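Long-range contacts in phospholethanolamine N-methyltransferase 2 (Haemonchus contortus, PDB 4KRI), which probably transfers methyl groups from S-adenosylmethionine to the amine of methylated phosphoethanolamine on the way to phosphocholine: residues R225-G230 with Q247-D252; D291-R296 with G320-T325. One frame throughout, in Å; residues are numbered along the deposited sequence.

Contact 1 (R225-G230 with Q247-D252); sequences RMLDIG and QVHGVD. With SAH (S-adenosyl-L-homocysteine), chain D.
Met226 N donates to Gln247 O over 2.7 Å, and from there the backbones of 225-230 and 247-252 bond in parallel register. Met226 O takes the N-H of His249, Asp228 N reaches His249 O, and Asp228 O takes Val251 N, so alternate residues of the first strand use both their N-H and their C=O on this neighbour. The last bond, Gly230 N to Val251 O, is more bent, 132° at the hydrogen, as the chain leaves the strand. The two short axes run 4.7 Å apart.

Where the strands begin, the side chains of Arg225 and Gln247 lie alongside each other, pointing the same way. Gln247 is fully extended, which brings OE1 to 3.1 Å from Arg225 NE; the oxygen sits at the guanidinium edge, in its plane, although the amide itself is turned 72° against that plane.

Apolar contacts are looser. On the face shared by Leu227, Ile229, His249 and Val251, Leu227 CD1 lies 4.2 Å from Val251 CG1 and near CD2 of the His249 ring, whose ND1 is bonded to Thr274. On the other face Val248 CG1 reaches Met226 CG and Asp228 CB, with helix 235-244 packed over Val248.

At the carboxyl ends the ligand is held. Asp252 presents one carboxylate oxygen to each ribose hydroxyl of S-adenosylhomocysteine, OD1 to O3' at 2.7 Å and OD2 to O2' at 2.6 Å; Gly232 N and Ser254 N also bond to these oxygens and fix the group. Gly230, at positive phi (78°), accepts the ligand amine N on its O at 2.8 Å. Two parallel strands linked by helix 235-244, with a glycine-rich turn after the first and an acidic residue ending the second, form the beta-alpha-beta unit of Rossmann-like methyltransferases.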
loop_
_atom_site.group_PDB
_atom_site.type_symbol
_atom_site.label_atom_id
_atom_site.label_comp_id
_atom_site.label_asym_id
_atom_site.label_seq_id
_atom_site.Cartn_x
_atom_site.Cartn_y
_atom_site.Cartn_z
ATOM N N ARG A 225 10.592 -15.108 3.339
ATOM C CA ARG A 225 10.110 -13.754 3.084
ATOM C C ARG A 225 8.840 -13.752 2.266
ATOM O O ARG A 225 8.780 -14.371 1.196
ATOM C CB ARG A 225 11.193 -12.951 2.356
ATOM C CG ARG A 225 12.506 -12.866 3.154
ATOM C CD ARG A 225 13.462 -11.803 2.615
ATOM N NE ARG A 225 12.833 -10.485 2.571
ATOM C CZ ARG A 225 12.518 -9.844 1.448
ATOM N NH1 ARG A 225 12.793 -10.385 0.268
ATOM N NH2 ARG A 225 11.939 -8.651 1.503
ATOM N N MET A 226 7.828 -13.042 2.755
ATOM C CA MET A 226 6.554 -12.968 2.059
ATOM C C MET A 226 6.191 -11.529 1.713
ATOM O O MET A 226 6.341 -10.628 2.543
ATOM C CB MET A 226 5.439 -13.596 2.921
ATOM C CG MET A 226 4.020 -13.332 2.401
ATOM S SD MET A 226 2.763 -14.105 3.479
ATOM C CE MET A 226 2.901 -15.806 2.944
ATOM N N LEU A 227 5.720 -11.326 0.483
ATOM C CA LEU A 227 5.148 -10.048 0.075
ATOM C C LEU A 227 3.644 -10.180 0.113
ATOM O O LEU A 227 3.083 -11.074 -0.540
ATOM C CB LEU A 227 5.575 -9.705 -1.364
ATOM C CG LEU A 227 4.927 -8.436 -1.939
ATOM C CD1 LEU A 227 5.429 -7.189 -1.190
ATOM C CD2 LEU A 227 5.229 -8.325 -3.434
ATOM N N ASP A 228 2.975 -9.297 0.859
ATOM C CA ASP A 228 1.503 -9.315 0.894
ATOM C C ASP A 228 0.997 -8.125 0.108
ATOM O O ASP A 228 1.250 -6.987 0.480
ATOM C CB ASP A 228 1.012 -9.243 2.354
ATOM C CG ASP A 228 -0.506 -9.390 2.484
ATOM O OD1 ASP A 228 -1.258 -8.782 1.680
ATOM O OD2 ASP A 228 -0.967 -10.118 3.401
ATOM N N ILE A 229 0.282 -8.390 -0.982
ATOM C CA ILE A 229 -0.214 -7.329 -1.839
ATOM C C ILE A 229 -1.655 -7.004 -1.446
ATOM O O ILE A 229 -2.526 -7.868 -1.494
ATOM C CB ILE A 229 -0.132 -7.743 -3.337
ATOM C CG1 ILE A 229 1.338 -7.804 -3.771
ATOM C CG2 ILE A 229 -0.921 -6.766 -4.206
ATOM C CD1 ILE A 229 1.560 -8.416 -5.165
ATOM N N GLY A 230 -1.901 -5.748 -1.073
ATOM C CA GLY A 230 -3.220 -5.329 -0.636
ATOM C C GLY A 230 -3.494 -5.771 0.784
ATOM O O GLY A 230 -4.527 -6.363 1.078
ATOM N N GLN A 247 8.796 -13.522 7.644
ATOM C CA GLN A 247 9.059 -12.093 7.536
ATOM C C GLN A 247 8.152 -11.576 6.429
ATOM O O GLN A 247 8.207 -12.058 5.285
ATOM C CB GLN A 247 10.522 -11.844 7.184
ATOM C CG GLN A 247 10.877 -10.380 7.013
ATOM C CD GLN A 247 12.359 -10.180 6.791
ATOM O OE1 GLN A 247 12.829 -10.142 5.655
ATOM N NE2 GLN A 247 13.106 -10.059 7.878
ATOM N N VAL A 248 7.293 -10.622 6.767
ATOM C CA VAL A 248 6.236 -10.217 5.848
ATOM C C VAL A 248 6.318 -8.736 5.552
ATOM O O VAL A 248 6.377 -7.930 6.467
ATOM C CB VAL A 248 4.834 -10.490 6.424
ATOM C CG1 VAL A 248 3.784 -10.167 5.369
ATOM C CG2 VAL A 248 4.715 -11.938 6.886
ATOM N N HIS A 249 6.334 -8.385 4.268
ATOM C CA HIS A 249 6.272 -6.987 3.870
ATOM C C HIS A 249 4.942 -6.778 3.201
ATOM O O HIS A 249 4.643 -7.400 2.183
ATOM C CB HIS A 249 7.377 -6.614 2.882
ATOM C CG HIS A 249 7.363 -5.164 2.509
ATOM N ND1 HIS A 249 7.454 -4.157 3.448
ATOM C CD2 HIS A 249 7.250 -4.547 1.306
ATOM C CE1 HIS A 249 7.407 -2.983 2.841
ATOM N NE2 HIS A 249 7.283 -3.193 1.542
ATOM N N GLY A 250 4.131 -5.903 3.774
ATOM C CA GLY A 250 2.798 -5.682 3.247
ATOM C C GLY A 250 2.685 -4.352 2.550
ATOM O O GLY A 250 3.183 -3.346 3.060
ATOM N N VAL A 251 2.031 -4.341 1.386
ATOM C CA VAL A 251 1.834 -3.093 0.659
ATOM C C VAL A 251 0.352 -2.839 0.436
ATOM O O VAL A 251 -0.444 -3.779 0.296
ATOM C CB VAL A 251 2.631 -3.049 -0.679
ATOM C CG1 VAL A 251 4.125 -3.247 -0.404
ATOM C CG2 VAL A 251 2.124 -4.088 -1.678
ATOM N N ASP A 252 -0.035 -1.566 0.450
ATOM C CA ASP A 252 -1.408 -1.206 0.138
ATOM C C ASP A 252 -1.424 0.184 -0.448
ATOM O O ASP A 252 -0.592 1.012 -0.092
ATOM C CB ASP A 252 -2.276 -1.228 1.395
ATOM C CG ASP A 252 -3.721 -1.452 1.072
ATOM O OD1 ASP A 252 -4.229 -2.575 1.302
ATOM O OD2 ASP A 252 -4.353 -0.514 0.535
HETATM N N SAH D . -5.657 -8.565 2.389
HETATM C CA SAH D . -6.398 -7.831 3.448
HETATM C CB SAH D . -7.135 -6.584 2.819
HETATM C CG SAH D . -8.284 -6.855 1.854
HETATM S SD SAH D . -8.998 -5.323 1.176
HETATM C C SAH D . -7.276 -8.734 4.222
HETATM O O SAH D . -7.261 -9.938 4.012
HETATM O OXT SAH D . -7.836 -8.303 5.217
HETATM C "C5'" SAH D . -8.176 -4.978 -0.391
HETATM C "C4'" SAH D . -7.055 -4.106 -0.312
HETATM O "O4'" SAH D . -6.377 -4.106 -1.597
HETATM C "C3'" SAH D . -7.494 -2.707 -0.103
HETATM O "O3'" SAH D . -6.930 -2.234 1.101
HETATM C "C2'" SAH D . -6.973 -1.951 -1.243
HETATM O "O2'" SAH D . -6.528 -0.662 -0.889
HETATM C "C1'" SAH D . -5.860 -2.821 -1.729
HETATM N N9 SAH D . -5.444 -2.514 -3.141
HETATM C C8 SAH D . -6.238 -2.473 -4.235
HETATM N N7 SAH D . -5.468 -2.236 -5.302
HETATM C C5 SAH D . -4.184 -2.145 -4.896
HETATM C C6 SAH D . -2.979 -1.910 -5.572
HETATM N N6 SAH D . -2.945 -1.708 -6.934
HETATM N N1 SAH D . -1.843 -1.881 -4.842
HETATM C C2 SAH D . -1.853 -2.072 -3.519
HETATM N N3 SAH D . -2.993 -2.307 -2.844
HETATM C C4 SAH D . -4.166 -2.334 -3.503
#

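Contact 2 (D291-R296 with G320-T325). With SAH (S-adenosyl-L-homocysteine), chain D.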
loop_
_atom_site.group_PDB
_atom_site.type_symbol
_atom_site.label_atom_id
_atom_site.label_comp_id
_atom_site.label_asym_id
_atom_site.label_seq_id
_atom_site.Cartn_x
_atom_site.Cartn_y
_atom_site.Cartn_z
ATOM N N ASP A 291 10.177 -15.402 -1.088
ATOM C CA ASP A 291 9.777 -16.807 -1.110
ATOM C C ASP A 291 8.306 -16.991 -1.492
ATOM O O ASP A 291 7.951 -17.978 -2.134
ATOM C CB ASP A 291 10.043 -17.457 0.251
ATOM C CG ASP A 291 11.508 -17.493 0.587
ATOM O OD1 ASP A 291 12.225 -18.338 -0.008
ATOM O OD2 ASP A 291 11.951 -16.671 1.428
ATOM N N TYR A 292 7.460 -16.043 -1.086
ATOM C CA TYR A 292 6.020 -16.124 -1.291
ATOM C C TYR A 292 5.474 -14.769 -1.638
ATOM O O TYR A 292 5.944 -13.754 -1.138
ATOM C CB TYR A 292 5.304 -16.594 -0.001
ATOM C CG TYR A 292 5.876 -17.873 0.524
ATOM C CD1 TYR A 292 5.582 -19.085 -0.092
ATOM C CD2 TYR A 292 6.723 -17.876 1.624
ATOM C CE1 TYR A 292 6.123 -20.269 0.377
ATOM C CE2 TYR A 292 7.274 -19.057 2.100
ATOM C CZ TYR A 292 6.966 -20.245 1.471
ATOM O OH TYR A 292 7.514 -21.419 1.936
ATOM N N VAL A 293 4.466 -14.756 -2.497
ATOM C CA VAL A 293 3.675 -13.565 -2.705
ATOM C C VAL A 293 2.243 -13.985 -2.438
ATOM O O VAL A 293 1.753 -14.975 -2.988
ATOM C CB VAL A 293 3.817 -13.033 -4.145
ATOM C CG1 VAL A 293 2.784 -11.943 -4.409
ATOM C CG2 VAL A 293 5.224 -12.479 -4.361
ATOM N N PHE A 294 1.585 -13.250 -1.561
ATOM C CA PHE A 294 0.244 -13.595 -1.121
ATOM C C PHE A 294 -0.650 -12.408 -1.397
ATOM O O PHE A 294 -0.274 -11.275 -1.107
ATOM C CB PHE A 294 0.291 -13.849 0.392
ATOM C CG PHE A 294 -1.039 -14.239 0.992
ATOM C CD1 PHE A 294 -1.714 -15.365 0.549
ATOM C CD2 PHE A 294 -1.589 -13.498 2.031
ATOM C CE1 PHE A 294 -2.930 -15.738 1.118
ATOM C CE2 PHE A 294 -2.809 -13.860 2.606
ATOM C CZ PHE A 294 -3.474 -14.988 2.156
ATOM N N SER A 295 -1.843 -12.639 -1.931
ATOM C CA SER A 295 -2.770 -11.530 -2.093
ATOM C C SER A 295 -4.157 -12.006 -1.770
ATOM O O SER A 295 -4.680 -12.893 -2.431
ATOM C CB SER A 295 -2.719 -10.951 -3.501
ATOM O OG SER A 295 -3.594 -9.833 -3.571
ATOM N N ARG A 296 -4.754 -11.423 -0.740
ATOM C CA ARG A 296 -6.041 -11.919 -0.265
ATOM C C ARG A 296 -7.172 -10.932 -0.555
ATOM O O ARG A 296 -7.289 -9.898 0.116
ATOM C CB ARG A 296 -5.907 -12.187 1.234
ATOM C CG ARG A 296 -7.139 -12.745 1.876
ATOM C CD ARG A 296 -7.346 -14.221 1.583
ATOM N NE ARG A 296 -8.781 -14.443 1.681
ATOM C CZ ARG A 296 -9.416 -14.587 2.837
ATOM N NH1 ARG A 296 -8.718 -14.609 3.968
ATOM N NH2 ARG A 296 -10.731 -14.728 2.863
ATOM N N GLY A 320 9.880 -19.921 -5.990
ATOM C CA GLY A 320 8.939 -19.265 -5.087
ATOM C C GLY A 320 7.489 -19.460 -5.498
ATOM O O GLY A 320 7.197 -19.860 -6.627
ATOM N N LYS A 321 6.571 -19.160 -4.584
ATOM C CA LYS A 321 5.160 -19.469 -4.814
ATOM C C LYS A 321 4.265 -18.256 -4.637
ATOM O O LYS A 321 4.452 -17.468 -3.712
ATOM C CB LYS A 321 4.702 -20.591 -3.874
ATOM C CG LYS A 321 3.229 -20.953 -4.052
ATOM C CD LYS A 321 2.850 -22.235 -3.300
ATOM C CE LYS A 321 3.084 -23.470 -4.150
ATOM N NZ LYS A 321 2.790 -24.735 -3.416
ATOM N N VAL A 322 3.299 -18.117 -5.545
ATOM C CA VAL A 322 2.284 -17.074 -5.455
ATOM C C VAL A 322 0.956 -17.733 -5.113
ATOM O O VAL A 322 0.671 -18.820 -5.588
ATOM C CB VAL A 322 2.192 -16.255 -6.763
ATOM C CG1 VAL A 322 1.947 -17.164 -7.964
ATOM C CG2 VAL A 322 1.093 -15.184 -6.667
ATOM N N LEU A 323 0.179 -17.099 -4.234
ATOM C CA LEU A 323 -1.152 -17.574 -3.885
ATOM C C LEU A 323 -2.057 -16.364 -3.762
ATOM O O LEU A 323 -1.743 -15.414 -3.051
ATOM C CB LEU A 323 -1.118 -18.375 -2.582
ATOM C CG LEU A 323 -2.368 -19.183 -2.233
ATOM C CD1 LEU A 323 -2.009 -20.384 -1.374
ATOM C CD2 LEU A 323 -3.381 -18.310 -1.518
ATOM N N ILE A 324 -3.173 -16.391 -4.484
ATOM C CA ILE A 324 -4.101 -15.263 -4.516
ATOM C C ILE A 324 -5.533 -15.782 -4.363
ATOM O O ILE A 324 -5.893 -16.809 -4.949
ATOM C CB ILE A 324 -3.994 -14.510 -5.874
ATOM C CG1 ILE A 324 -2.562 -14.009 -6.112
ATOM C CG2 ILE A 324 -4.981 -13.343 -5.954
ATOM C CD1 ILE A 324 -2.325 -13.443 -7.513
ATOM N N THR A 325 -6.343 -15.093 -3.564
ATOM C CA THR A 325 -7.790 -15.276 -3.621
ATOM C C THR A 325 -8.390 -13.967 -4.100
ATOM O O THR A 325 -7.843 -12.912 -3.839
ATOM C CB THR A 325 -8.424 -15.704 -2.270
ATOM O OG1 THR A 325 -8.405 -14.600 -1.352
ATOM C CG2 THR A 325 -7.679 -16.898 -1.668
HETATM N N SAH D . -5.657 -8.565 2.389
HETATM C CA SAH D . -6.398 -7.831 3.448
HETATM C CB SAH D . -7.135 -6.584 2.819
HETATM C CG SAH D . -8.284 -6.855 1.854
HETATM S SD SAH D . -8.998 -5.323 1.176
HETATM C C SAH D . -7.276 -8.734 4.222
HETATM O O SAH D . -7.261 -9.938 4.012
HETATM O OXT SAH D . -7.836 -8.303 5.217
HETATM C "C5'" SAH D . -8.176 -4.978 -0.391
HETATM C "C4'" SAH D . -7.055 -4.106 -0.312
HETATM O "O4'" SAH D . -6.377 -4.106 -1.597
HETATM C "C3'" SAH D . -7.494 -2.707 -0.103
HETATM O "O3'" SAH D . -6.930 -2.234 1.101
HETATM C "C2'" SAH D . -6.973 -1.951 -1.243
HETATM O "O2'" SAH D . -6.528 -0.662 -0.889
HETATM C "C1'" SAH D . -5.860 -2.821 -1.729
HETATM N N9 SAH D . -5.444 -2.514 -3.141
HETATM C C8 SAH D . -6.238 -2.473 -4.235
HETATM N N7 SAH D . -5.468 -2.236 -5.302
HETATM C C5 SAH D . -4.184 -2.145 -4.896
HETATM C C6 SAH D . -2.979 -1.910 -5.572
HETATM N N6 SAH D . -2.945 -1.708 -6.934
HETATM N N1 SAH D . -1.843 -1.881 -4.842
HETATM C C2 SAH D . -1.853 -2.072 -3.519
HETATM N N3 SAH D . -2.993 -2.307 -2.844
HETATM C C4 SAH D . -4.166 -2.334 -3.503
HETATM O O HOH W 1 -6.183 -10.673 -4.281
#
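Arg296, the last residue of its strand, meets Thr325 on the neighbouring parallel strand, which runs on beyond it. Thr325 OG1 lies in the guanidinium plane, 3.1 Å from Arg296 NE, but the bond is weak, only 125° at the hydrogen. A bend at chi2 (77°) turns the arginine chain toward the threonine. Behind this pair, Phe294 offers its ring edge to Leu323, with CE1 3.7 Å from CD2, and on the opposite face Ser295 CB rests on CG1 and CG2 of Ile324. Five backbone bonds, from Lys321 N to Asp291 O through Thr325 N to Ser295 O, set the register.

Further out, Pro204 O and Asn210 OD1 take the terminal nitrogens of Arg296, while Asp297 bonds to Thr325 OG1. Ser295 OG bonds to Ile229 O in the next strand and to a water at 2.8 Å, which donates to Thr325 O, also at 2.8 Å.

With its Thr325 bond weak, the guanidinium is probably held mainly by Pro204 O and Asn210 OD1. The backbone O of Arg296 accepts the amine N of S-adenosylhomocysteine at 3.1 Å, an attraction consistent with that amine being protonated.

In the fold
Contacts 1 and 2 have centres about 9 Å apart and are joined by strands 225-229 and 290-296, which are neighbours, so 247-252, 225-230, 291-296 and 320-325 follow one another across the methyltransferase core. Leu227 O and Phe294 N, 2.8 Å apart, and Ile229 CD1 against Val293 CG1 at 3.8 Å tie the inner pair together. The carboxyl ends of the two central strands converge on the amine of S-adenosylhomocysteine, while contact 1 alone also holds the ribose. The phosphomonomethylethanolamine site lies beyond: its ligand is about 9 Å from the Asp252 side chain and about 8 Å from that of Arg296.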